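Local atomic coordinates of Rubredoxin\:oxygen oxidoreductase (PDB entry 1E5D), a protein that catalyses the four-electron reduction of one oxygen molecule to two water molecules, using a diiron centre and flavin mononucleotide. Residues T142-W147 against N199-Q204; P148-S153 against I162-F167; A189-Y194 against Y243-E248. All coordinates share one frame; numbering follows the deposited sequence.

Contact 1: T142-W147 against N199-Q204; sequences TRMLHW and NPYAPQ. With FMN (flavin mononucleotide), chain F; FEO (mu-oxo-diiron), chain D.
Met144 and Tyr201 bring the two backbones together, their CA atoms 6.4 Å apart. On one side the chain makes a type II turn from Thr142 to Leu145 and then a cis peptide bond into His146; on the other, Tyr201 occupies the N-cap position of the helix that starts at Ala202. No hydrogen bond joins the segments; the contact rests on van der Waals packing and a Met-aromatic approach. The phenol ring of Tyr201 is sandwiched: backbone C of Met144 lies over one face, toward the rim, and Pro200 CB sits centrally over the opposite one, 4.2 Å above the plane. The Met144 chain, bent at chi2 and chi3, curls back until CE is 3.5 Å from Tyr201 CE1, while its sulfur lies oblique to the ring. Leu145 slides past the tyrosine in the opposite direction, placing CD2 3.9 Å from Tyr201 CB and 4.1 Å from Gln204 CB. Beyond the turn the job becomes metal binding. With chi1 at 62°, His146 swings its imidazole away from Tyr201, and NE2 coordinates the iron FE2 at 2.1 Å. Trp147 NE1 comes within 3.2 Å of C9 of a flavin held by the second subunit, whose Trp347 also packs on Met144 and Tyr201. The turn belongs to the loop between strands 136-141 and 151-155, with Leu145 lodged against Val198 of helix 183-198 and Thr205 and Ala208 of helix 202-214.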
loop_
_atom_site.group_PDB
_atom_site.type_symbol
_atom_site.label_atom_id
_atom_site.label_comp_id
_atom_site.label_asym_id
_atom_site.label_seq_id
_atom_site.Cartn_x
_atom_site.Cartn_y
_atom_site.Cartn_z
ATOM N N THR A 142 -11.216 27.243 -14.580
ATOM C CA THR A 142 -11.582 26.424 -13.435
ATOM C C THR A 142 -10.318 25.848 -12.806
ATOM O O THR A 142 -10.212 24.636 -12.628
ATOM C CB THR A 142 -12.543 25.295 -13.841
ATOM O OG1 THR A 142 -12.142 24.717 -15.091
ATOM C CG2 THR A 142 -13.944 25.844 -14.078
ATOM N N ARG A 143 -9.374 26.736 -12.490
ATOM C CA ARG A 143 -8.102 26.331 -11.907
ATOM C C ARG A 143 -8.324 25.405 -10.707
ATOM O O ARG A 143 -9.285 25.609 -9.965
ATOM C CB ARG A 143 -7.257 27.538 -11.504
ATOM C CG ARG A 143 -7.451 28.764 -12.374
ATOM C CD ARG A 143 -6.221 29.167 -13.162
ATOM N NE ARG A 143 -5.534 30.327 -12.623
ATOM C CZ ARG A 143 -5.208 31.475 -13.189
ATOM N NH1 ARG A 143 -5.493 31.761 -14.452
ATOM N NH2 ARG A 143 -4.565 32.395 -12.468
ATOM N N MET A 144 -7.439 24.430 -10.570
ATOM C CA MET A 144 -7.400 23.379 -9.574
ATOM C C MET A 144 -8.658 22.512 -9.582
ATOM O O MET A 144 -9.049 21.950 -8.563
ATOM C CB MET A 144 -7.193 23.946 -8.163
ATOM C CG MET A 144 -5.880 24.713 -8.037
ATOM S SD MET A 144 -4.582 24.036 -9.087
ATOM C CE MET A 144 -4.321 22.447 -8.300
ATOM N N LEU A 145 -9.282 22.411 -10.747
ATOM C CA LEU A 145 -10.393 21.491 -10.947
ATOM C C LEU A 145 -10.132 20.607 -12.165
ATOM O O LEU A 145 -10.811 20.781 -13.182
ATOM C CB LEU A 145 -11.705 22.242 -11.135
ATOM C CG LEU A 145 -12.252 23.001 -9.929
ATOM C CD1 LEU A 145 -13.640 23.544 -10.239
ATOM C CD2 LEU A 145 -12.302 22.118 -8.692
ATOM N N HIS A 146 -9.177 19.694 -12.080
ATOM C CA HIS A 146 -8.387 19.424 -10.894
ATOM C C HIS A 146 -6.921 19.786 -11.072
ATOM O O HIS A 146 -6.096 19.499 -10.209
ATOM C CB HIS A 146 -8.487 17.931 -10.555
ATOM C CG HIS A 146 -7.933 17.111 -11.683
ATOM N ND1 HIS A 146 -6.653 16.619 -11.712
ATOM C CD2 HIS A 146 -8.515 16.714 -12.834
ATOM C CE1 HIS A 146 -6.469 15.943 -12.834
ATOM N NE2 HIS A 146 -7.587 15.986 -13.536
ATOM N N TRP A 147 -6.570 20.420 -12.181
ATOM C CA TRP A 147 -5.222 20.943 -12.396
ATOM C C TRP A 147 -5.279 22.458 -12.607
ATOM O O TRP A 147 -6.333 23.027 -12.889
ATOM C CB TRP A 147 -4.560 20.290 -13.601
ATOM C CG TRP A 147 -3.905 18.971 -13.376
ATOM C CD1 TRP A 147 -4.004 18.156 -12.285
ATOM C CD2 TRP A 147 -3.029 18.303 -14.299
ATOM N NE1 TRP A 147 -3.245 17.021 -12.463
ATOM C CE2 TRP A 147 -2.637 17.088 -13.695
ATOM C CE3 TRP A 147 -2.544 18.613 -15.568
ATOM C CZ2 TRP A 147 -1.779 16.192 -14.331
ATOM C CZ3 TRP A 147 -1.693 17.729 -16.201
ATOM C CH2 TRP A 147 -1.321 16.530 -15.575
ATOM N N ASN A 199 -11.830 16.139 -4.624
ATOM C CA ASN A 199 -12.088 16.444 -3.230
ATOM C C ASN A 199 -11.157 17.460 -2.592
ATOM O O ASN A 199 -11.618 18.372 -1.892
ATOM C CB ASN A 199 -12.021 15.167 -2.378
ATOM C CG ASN A 199 -12.936 15.338 -1.174
ATOM O OD1 ASN A 199 -14.148 15.156 -1.288
ATOM N ND2 ASN A 199 -12.334 15.694 -0.046
ATOM N N PRO A 200 -9.848 17.392 -2.764
ATOM C CA PRO A 200 -9.003 18.414 -2.120
ATOM C C PRO A 200 -9.334 19.826 -2.595
ATOM O O PRO A 200 -8.973 20.789 -1.908
ATOM C CB PRO A 200 -7.583 18.037 -2.546
ATOM C CG PRO A 200 -7.777 17.181 -3.758
ATOM C CD PRO A 200 -9.052 16.414 -3.511
ATOM N N TYR A 201 -10.005 19.981 -3.727
ATOM C CA TYR A 201 -10.362 21.296 -4.256
ATOM C C TYR A 201 -11.852 21.565 -4.127
ATOM O O TYR A 201 -12.504 22.146 -4.985
ATOM C CB TYR A 201 -9.906 21.417 -5.716
ATOM C CG TYR A 201 -8.496 20.883 -5.878
ATOM C CD1 TYR A 201 -7.416 21.640 -5.445
ATOM C CD2 TYR A 201 -8.268 19.639 -6.447
ATOM C CE1 TYR A 201 -6.127 21.167 -5.584
ATOM C CE2 TYR A 201 -6.981 19.158 -6.589
ATOM C CZ TYR A 201 -5.925 19.929 -6.155
ATOM O OH TYR A 201 -4.641 19.453 -6.291
ATOM N N ALA A 202 -12.405 21.118 -3.006
ATOM C CA ALA A 202 -13.780 21.433 -2.645
ATOM C C ALA A 202 -14.051 22.932 -2.721
ATOM O O ALA A 202 -15.017 23.338 -3.384
ATOM C CB ALA A 202 -14.072 20.862 -1.257
ATOM N N PRO A 203 -13.266 23.798 -2.090
ATOM C CA PRO A 203 -13.566 25.238 -2.157
ATOM C C PRO A 203 -13.610 25.749 -3.593
ATOM O O PRO A 203 -14.536 26.462 -3.977
ATOM C CB PRO A 203 -12.411 25.913 -1.421
ATOM C CG PRO A 203 -11.715 24.844 -0.658
ATOM C CD PRO A 203 -12.071 23.533 -1.278
ATOM N N GLN A 204 -12.602 25.394 -4.388
ATOM C CA GLN A 204 -12.620 25.874 -5.773
ATOM C C GLN A 204 -13.878 25.350 -6.459
ATOM O O GLN A 204 -14.469 26.020 -7.293
ATOM C CB GLN A 204 -11.377 25.452 -6.546
ATOM C CG GLN A 204 -10.126 26.194 -6.118
ATOM C CD GLN A 204 -9.501 25.638 -4.857
ATOM O OE1 GLN A 204 -10.161 25.038 -4.012
ATOM N NE2 GLN A 204 -8.196 25.831 -4.702
HETATM N N1 FMN F . 1.277 18.026 -9.252
HETATM C C2 FMN F . 1.822 18.620 -8.196
HETATM O O2 FMN F . 2.782 19.334 -8.293
HETATM N N3 FMN F . 1.128 18.681 -6.962
HETATM C C4 FMN F . 0.011 17.908 -6.734
HETATM O O4 FMN F . -0.400 17.863 -5.594
HETATM C C4A FMN F . -0.356 16.972 -7.788
HETATM N N5 FMN F . -1.488 16.234 -7.680
HETATM C C5A FMN F . -1.831 15.432 -8.728
HETATM C C6 FMN F . -2.805 14.428 -8.506
HETATM C C7 FMN F . -3.314 13.717 -9.568
HETATM C C7M FMN F . -4.492 12.794 -9.393
HETATM C C8 FMN F . -2.630 13.729 -10.831
HETATM C C8M FMN F . -3.197 13.000 -12.023
HETATM C C9 FMN F . -1.599 14.653 -11.037
HETATM C C9A FMN F . -1.116 15.391 -9.953
HETATM N N10 FMN F . 0.004 16.268 -10.072
HETATM C C10 FMN F . 0.412 17.001 -9.032
HETATM C "C1'" FMN F . 0.698 16.342 -11.382
HETATM C "C2'" FMN F . 1.728 15.202 -11.553
HETATM O "O2'" FMN F . 2.707 15.330 -10.524
HETATM C "C3'" FMN F . 2.406 15.394 -12.898
HETATM O "O3'" FMN F . 1.454 15.060 -13.910
HETATM C "C4'" FMN F . 3.595 14.428 -13.032
HETATM O "O4'" FMN F . 4.294 14.660 -14.265
HETATM C "C5'" FMN F . 3.024 13.017 -13.036
HETATM O "O5'" FMN F . 4.229 12.019 -13.065
HETATM P P FMN F . 4.084 10.589 -13.539
HETATM O O1P FMN F . 5.385 9.909 -13.094
HETATM O O2P FMN F . 2.878 10.017 -13.155
HETATM O O3P FMN F . 4.087 10.566 -14.999
HETATM FE FE1 FEO D . -9.374 12.893 -17.323
HETATM FE FE2 FEO D . -7.569 14.883 -15.303
HETATM O O FEO D . -7.801 13.645 -17.174
HETATM O O HOH W 1 -9.454 13.788 -19.582
#

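Contact 2: P148-S153 against I162-F167; sequences PDSMVS and ISNDIF. With FEO (mu-oxo-diiron), chain D.
Asn164 reaches across to the neighbouring strand with its amide nitrogen, which serves two acceptors. ND2 donates to Ser150 OG at 3.2 Å, along a path of 151°, and to Met151 O at 3.0 Å, where it stands well above the carbonyl plane instead of on a lone pair. Two bonds thus grip the amide nitrogen, each acceptor tilted modestly from the amide plane. Ser150 OG can meet it because it lies anti to its own nitrogen (chi1 177°); the same hydroxyl is engaged by Leu145 O and Thr142 OG1. Beside these polar groups, Val152 and Ile166 cross at about a right angle, with Val152 CG1 3.7 Å from Ile166 CD1. The contact joins the two arms of the beta hairpin of strands 151-155 and 160-164 in the lactamase-like domain, which Ser153 and Ile162 knit as an antiparallel hydrogen-bonded pair: Ser153 N to Ile162 O and Ile162 N to Ser153 O are each 2.8 Å. A type II' turn runs from Ser163 to Ile166, and Ser163 OG donates to Ile166 O at 2.9 Å. Within that turn Asn164 OD1 accepts a bond from Asp165 N, consistent with a second-shell role beside the first-shell ligand Asp165. The Asp165 carboxylate bridges the diiron centre, OD1 on the iron FE1 and OD2 on FE2 at 1.9 Å.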
loop_
_atom_site.group_PDB
_atom_site.type_symbol
_atom_site.label_atom_id
_atom_site.label_comp_id
_atom_site.label_asym_id
_atom_site.label_seq_id
_atom_site.Cartn_x
_atom_site.Cartn_y
_atom_site.Cartn_z
ATOM N N PRO A 148 -4.159 23.156 -12.483
ATOM C CA PRO A 148 -4.168 24.598 -12.732
ATOM C C PRO A 148 -4.656 24.967 -14.131
ATOM O O PRO A 148 -5.234 26.044 -14.270
ATOM C CB PRO A 148 -2.695 24.997 -12.615
ATOM C CG PRO A 148 -2.047 23.903 -11.845
ATOM C CD PRO A 148 -2.836 22.653 -12.088
ATOM N N ASP A 149 -4.436 24.143 -15.143
ATOM C CA ASP A 149 -4.743 24.479 -16.527
ATOM C C ASP A 149 -6.216 24.320 -16.878
ATOM O O ASP A 149 -6.672 24.776 -17.925
ATOM C CB ASP A 149 -3.929 23.602 -17.488
ATOM C CG ASP A 149 -3.960 22.131 -17.115
ATOM O OD1 ASP A 149 -4.942 21.449 -17.475
ATOM O OD2 ASP A 149 -3.010 21.649 -16.462
ATOM N N SER A 150 -6.957 23.654 -16.008
ATOM C CA SER A 150 -8.366 23.373 -16.234
ATOM C C SER A 150 -9.186 24.597 -16.619
ATOM O O SER A 150 -9.156 25.656 -15.986
ATOM C CB SER A 150 -8.952 22.741 -14.960
ATOM O OG SER A 150 -10.340 22.504 -15.099
ATOM N N MET A 151 -9.968 24.441 -17.679
ATOM C CA MET A 151 -10.940 25.430 -18.105
ATOM C C MET A 151 -12.113 24.733 -18.779
ATOM O O MET A 151 -11.969 23.600 -19.232
ATOM C CB MET A 151 -10.325 26.443 -19.067
ATOM C CG MET A 151 -10.363 25.942 -20.503
ATOM S SD MET A 151 -9.731 27.159 -21.672
ATOM C CE MET A 151 -9.509 26.126 -23.115
ATOM N N VAL A 152 -13.268 25.388 -18.842
ATOM C CA VAL A 152 -14.411 24.716 -19.468
ATOM C C VAL A 152 -14.955 25.569 -20.604
ATOM O O VAL A 152 -14.610 26.748 -20.717
ATOM C CB VAL A 152 -15.496 24.405 -18.427
ATOM C CG1 VAL A 152 -14.879 23.675 -17.236
ATOM C CG2 VAL A 152 -16.191 25.676 -17.963
ATOM N N SER A 153 -15.797 24.978 -21.452
ATOM C CA SER A 153 -16.294 25.698 -22.619
ATOM C C SER A 153 -17.814 25.748 -22.632
ATOM O O SER A 153 -18.485 24.745 -22.438
ATOM C CB SER A 153 -15.807 25.071 -23.925
ATOM O OG SER A 153 -14.460 25.434 -24.163
ATOM N N ILE A 162 -19.093 22.030 -22.004
ATOM C CA ILE A 162 -18.043 21.038 -22.197
ATOM C C ILE A 162 -16.990 21.226 -21.104
ATOM O O ILE A 162 -16.250 22.204 -21.209
ATOM C CB ILE A 162 -17.432 21.154 -23.601
ATOM C CG1 ILE A 162 -18.476 21.155 -24.725
ATOM C CG2 ILE A 162 -16.387 20.067 -23.816
ATOM C CD1 ILE A 162 -17.945 21.478 -26.102
ATOM N N SER A 163 -16.972 20.342 -20.115
ATOM C CA SER A 163 -16.371 20.527 -18.811
ATOM C C SER A 163 -15.100 19.765 -18.476
ATOM O O SER A 163 -14.738 19.735 -17.286
ATOM C CB SER A 163 -17.402 20.107 -17.728
ATOM O OG SER A 163 -17.923 18.841 -18.094
ATOM N N ASN A 164 -14.403 19.166 -19.418
ATOM C CA ASN A 164 -13.224 18.340 -19.145
ATOM C C ASN A 164 -13.547 17.305 -18.066
ATOM O O ASN A 164 -14.574 16.630 -18.175
ATOM C CB ASN A 164 -11.996 19.172 -18.851
ATOM C CG ASN A 164 -11.731 19.858 -17.548
ATOM O OD1 ASN A 164 -11.316 19.190 -16.588
ATOM N ND2 ASN A 164 -11.937 21.164 -17.467
ATOM N N ASP A 165 -12.694 17.078 -17.083
ATOM C CA ASP A 165 -12.929 16.037 -16.097
ATOM C C ASP A 165 -14.106 16.348 -15.183
ATOM O O ASP A 165 -14.707 15.459 -14.584
ATOM C CB ASP A 165 -11.669 15.851 -15.243
ATOM C CG ASP A 165 -10.547 15.142 -15.965
ATOM O OD1 ASP A 165 -10.822 14.250 -16.794
ATOM O OD2 ASP A 165 -9.363 15.476 -15.705
ATOM N N ILE A 166 -14.453 17.622 -15.026
ATOM C CA ILE A 166 -15.530 18.001 -14.111
ATOM C C ILE A 166 -16.845 17.357 -14.528
ATOM O O ILE A 166 -17.246 17.442 -15.696
ATOM C CB ILE A 166 -15.655 19.538 -14.062
ATOM C CG1 ILE A 166 -14.297 20.216 -13.838
ATOM C CG2 ILE A 166 -16.674 20.021 -13.046
ATOM C CD1 ILE A 166 -14.297 21.697 -14.148
ATOM N N PHE A 167 -17.497 16.722 -13.561
ATOM C CA PHE A 167 -18.779 16.057 -13.751
ATOM C C PHE A 167 -18.567 14.695 -14.404
ATOM O O PHE A 167 -19.511 13.950 -14.659
ATOM C CB PHE A 167 -19.756 16.887 -14.596
ATOM C CG PHE A 167 -20.047 18.236 -13.950
ATOM C CD1 PHE A 167 -20.615 18.286 -12.685
ATOM C CD2 PHE A 167 -19.753 19.419 -14.604
ATOM C CE1 PHE A 167 -20.881 19.499 -12.078
ATOM C CE2 PHE A 167 -20.014 20.634 -13.999
ATOM C CZ PHE A 167 -20.577 20.674 -12.738
HETATM FE FE1 FEO D . -9.374 12.893 -17.323
HETATM FE FE2 FEO D . -7.569 14.883 -15.303
HETATM O O FEO D . -7.801 13.645 -17.174
HETATM O O HOH W 1 -9.454 13.788 -19.582
#

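Contact 3: A189-Y194 against Y243-E248; sequences AMREYY and YVEYAE. With OXY (oxygen molecule), chain E.
An aromatic cluster of Tyr194, Tyr243 and Tyr246 fills the crossing between two helices that lie behind the diiron pocket. Tyr194 presents its edge to the face of Tyr243 in a T-shaped pair, centroids 5.0 Å apart and planes at 76°. The same ring also takes Tyr246 CB over one face, 3.6 Å from its centroid, a close CH-pi contact. Its hydroxyl ends beside Ala247, OH to CB 3.3 Å, and bonds to Thr205. Tyr246 in turn receives Arg191 CA over its own face; farther along, the arginine runs out extended and bends at chi3, so that the face of its guanidinium covers Tyr246 CE1, NH1 lying 3.2 Å from that atom, with the planes 75° apart rather than stacked. Glu187 binds both partners, through a salt bridge to Arg191 and a hydrogen bond to Tyr246 OH. The preceding residue in the chain to Tyr194, Tyr193, points its OH at the bound oxygen molecule, a weak hydrogen bond of 3.3 Å to O1. The axes of the segments, in helices 183-198 and 233-248, cross at -44° and 10.7 Å, while helix 202-214 flanks them, packing on Tyr243 and Ala247.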
loop_
_atom_site.group_PDB
_atom_site.type_symbol
_atom_site.label_atom_id
_atom_site.label_comp_id
_atom_site.label_asym_id
_atom_site.label_seq_id
_atom_site.Cartn_x
_atom_site.Cartn_y
_atom_site.Cartn_z
ATOM N N ALA A 189 -21.029 6.573 -9.188
ATOM C CA ALA A 189 -19.817 6.788 -9.978
ATOM C C ALA A 189 -19.383 8.247 -9.962
ATOM O O ALA A 189 -18.200 8.588 -10.043
ATOM C CB ALA A 189 -20.043 6.315 -11.406
ATOM N N MET A 190 -20.359 9.153 -9.855
ATOM C CA MET A 190 -19.963 10.560 -9.804
ATOM C C MET A 190 -19.191 10.864 -8.527
ATOM O O MET A 190 -18.173 11.551 -8.530
ATOM C CB MET A 190 -21.190 11.454 -9.877
ATOM C CG MET A 190 -21.801 11.504 -11.274
ATOM S SD MET A 190 -23.388 12.368 -11.167
ATOM C CE MET A 190 -22.789 13.976 -10.636
ATOM N N ARG A 191 -19.731 10.323 -7.444
ATOM C CA ARG A 191 -19.112 10.538 -6.137
ATOM C C ARG A 191 -17.756 9.845 -6.120
ATOM O O ARG A 191 -16.770 10.427 -5.663
ATOM C CB ARG A 191 -20.050 10.049 -5.043
ATOM C CG ARG A 191 -19.439 9.723 -3.696
ATOM C CD ARG A 191 -20.514 9.531 -2.623
ATOM N NE ARG A 191 -20.607 10.721 -1.773
ATOM C CZ ARG A 191 -21.686 11.480 -1.655
ATOM N NH1 ARG A 191 -22.784 11.173 -2.334
ATOM N NH2 ARG A 191 -21.662 12.538 -0.859
ATOM N N GLU A 192 -17.711 8.616 -6.643
ATOM C CA GLU A 192 -16.442 7.891 -6.624
ATOM C C GLU A 192 -15.393 8.697 -7.376
ATOM O O GLU A 192 -14.236 8.796 -6.991
ATOM C CB GLU A 192 -16.577 6.500 -7.232
ATOM C CG GLU A 192 -17.439 5.562 -6.399
ATOM C CD GLU A 192 -17.397 4.134 -6.915
ATOM O OE1 GLU A 192 -16.926 3.955 -8.061
ATOM O OE2 GLU A 192 -17.827 3.223 -6.169
ATOM N N TYR A 193 -15.856 9.282 -8.477
ATOM C CA TYR A 193 -14.960 10.132 -9.246
ATOM C C TYR A 193 -14.593 11.373 -8.442
ATOM O O TYR A 193 -13.411 11.691 -8.277
ATOM C CB TYR A 193 -15.598 10.505 -10.591
ATOM C CG TYR A 193 -14.578 11.260 -11.424
ATOM C CD1 TYR A 193 -13.607 10.566 -12.129
ATOM C CD2 TYR A 193 -14.584 12.646 -11.486
ATOM C CE1 TYR A 193 -12.671 11.245 -12.885
ATOM C CE2 TYR A 193 -13.648 13.333 -12.241
ATOM C CZ TYR A 193 -12.697 12.623 -12.937
ATOM O OH TYR A 193 -11.757 13.287 -13.690
ATOM N N TYR A 194 -15.588 12.090 -7.918
ATOM C CA TYR A 194 -15.286 13.287 -7.143
ATOM C C TYR A 194 -14.354 12.974 -5.974
ATOM O O TYR A 194 -13.356 13.665 -5.768
ATOM C CB TYR A 194 -16.556 13.961 -6.582
ATOM C CG TYR A 194 -16.270 15.330 -5.997
ATOM C CD1 TYR A 194 -16.315 16.452 -6.816
ATOM C CD2 TYR A 194 -15.954 15.523 -4.657
ATOM C CE1 TYR A 194 -16.057 17.711 -6.308
ATOM C CE2 TYR A 194 -15.692 16.774 -4.140
ATOM C CZ TYR A 194 -15.746 17.871 -4.972
ATOM O OH TYR A 194 -15.487 19.130 -4.480
ATOM N N TYR A 243 -22.354 18.147 -7.119
ATOM C CA TYR A 243 -20.995 18.644 -6.926
ATOM C C TYR A 243 -20.930 19.557 -5.711
ATOM O O TYR A 243 -19.984 19.497 -4.928
ATOM C CB TYR A 243 -20.471 19.371 -8.178
ATOM C CG TYR A 243 -19.546 18.437 -8.934
ATOM C CD1 TYR A 243 -19.994 17.139 -9.176
ATOM C CD2 TYR A 243 -18.292 18.805 -9.381
ATOM C CE1 TYR A 243 -19.202 16.239 -9.859
ATOM C CE2 TYR A 243 -17.496 17.897 -10.064
ATOM C CZ TYR A 243 -17.955 16.616 -10.297
ATOM O OH TYR A 243 -17.180 15.695 -10.974
ATOM N N VAL A 244 -21.965 20.387 -5.581
ATOM C CA VAL A 244 -22.069 21.253 -4.410
ATOM C C VAL A 244 -22.128 20.407 -3.145
ATOM O O VAL A 244 -21.406 20.612 -2.183
ATOM C CB VAL A 244 -23.306 22.163 -4.498
ATOM C CG1 VAL A 244 -23.495 22.936 -3.199
ATOM C CG2 VAL A 244 -23.185 23.112 -5.677
ATOM N N GLU A 245 -23.008 19.421 -3.146
ATOM C CA GLU A 245 -23.093 18.459 -2.055
ATOM C C GLU A 245 -21.768 17.742 -1.834
ATOM O O GLU A 245 -21.296 17.597 -0.702
ATOM C CB GLU A 245 -24.191 17.448 -2.367
ATOM C CG GLU A 245 -24.415 16.374 -1.319
ATOM C CD GLU A 245 -25.568 15.463 -1.723
ATOM O OE1 GLU A 245 -26.429 15.946 -2.494
ATOM O OE2 GLU A 245 -25.600 14.298 -1.275
ATOM N N TYR A 246 -21.142 17.267 -2.915
ATOM C CA TYR A 246 -19.852 16.609 -2.732
ATOM C C TYR A 246 -18.859 17.566 -2.078
ATOM O O TYR A 246 -18.159 17.167 -1.150
ATOM C CB TYR A 246 -19.267 16.087 -4.052
ATOM C CG TYR A 246 -20.137 15.054 -4.735
ATOM C CD1 TYR A 246 -21.010 14.281 -3.972
ATOM C CD2 TYR A 246 -20.105 14.850 -6.107
ATOM C CE1 TYR A 246 -21.822 13.327 -4.556
ATOM C CE2 TYR A 246 -20.919 13.898 -6.697
ATOM C CZ TYR A 246 -21.772 13.143 -5.918
ATOM O OH TYR A 246 -22.594 12.191 -6.473
ATOM N N ALA A 247 -18.788 18.802 -2.561
ATOM C CA ALA A 247 -17.790 19.732 -2.042
ATOM C C ALA A 247 -18.094 20.155 -0.611
ATOM O O ALA A 247 -17.180 20.533 0.131
ATOM C CB ALA A 247 -17.694 20.967 -2.932
ATOM N N GLU A 248 -19.368 20.107 -0.222
ATOM C CA GLU A 248 -19.750 20.580 1.112
ATOM C C GLU A 248 -19.391 19.557 2.183
ATOM O O GLU A 248 -19.094 19.961 3.310
ATOM C CB GLU A 248 -21.235 20.958 1.161
ATOM C CG GLU A 248 -21.458 22.460 1.127
ATOM C CD GLU A 248 -22.842 22.905 0.724
ATOM O OE1 GLU A 248 -23.766 22.072 0.613
ATOM O OE2 GLU A 248 -23.028 24.127 0.512
HETATM O O1 OXY E . -8.783 12.485 -14.823
HETATM O O2 OXY E . -8.015 12.100 -13.987
HETATM O O HOH W 2 -18.080 13.338 -10.878
HETATM O O HOH W 3 -19.591 14.523 0.077
#

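All three contacts lie in the lactamase-like part of the chain. Contacts 1 and 2 have centres about 10 Å apart and each supplies an iron ligand; along the sequence both segments of contact 2 fall between those of contact 1. The centre of contact 3 is about 12 Å from that of contact 1 and about 15 Å from that of contact 2. Its segments interleave with those of contact 1, in the order 142-147, 189-194, 199-204, 243-248; helices 183-198 and 202-214 are consecutive. Phe167 N bonded to Tyr243 OH ties the hairpin exit to helix 233-248. Contact 3 reaches the diiron pocket through Tyr193, while contact 1 alone meets the flavin of the second subunit.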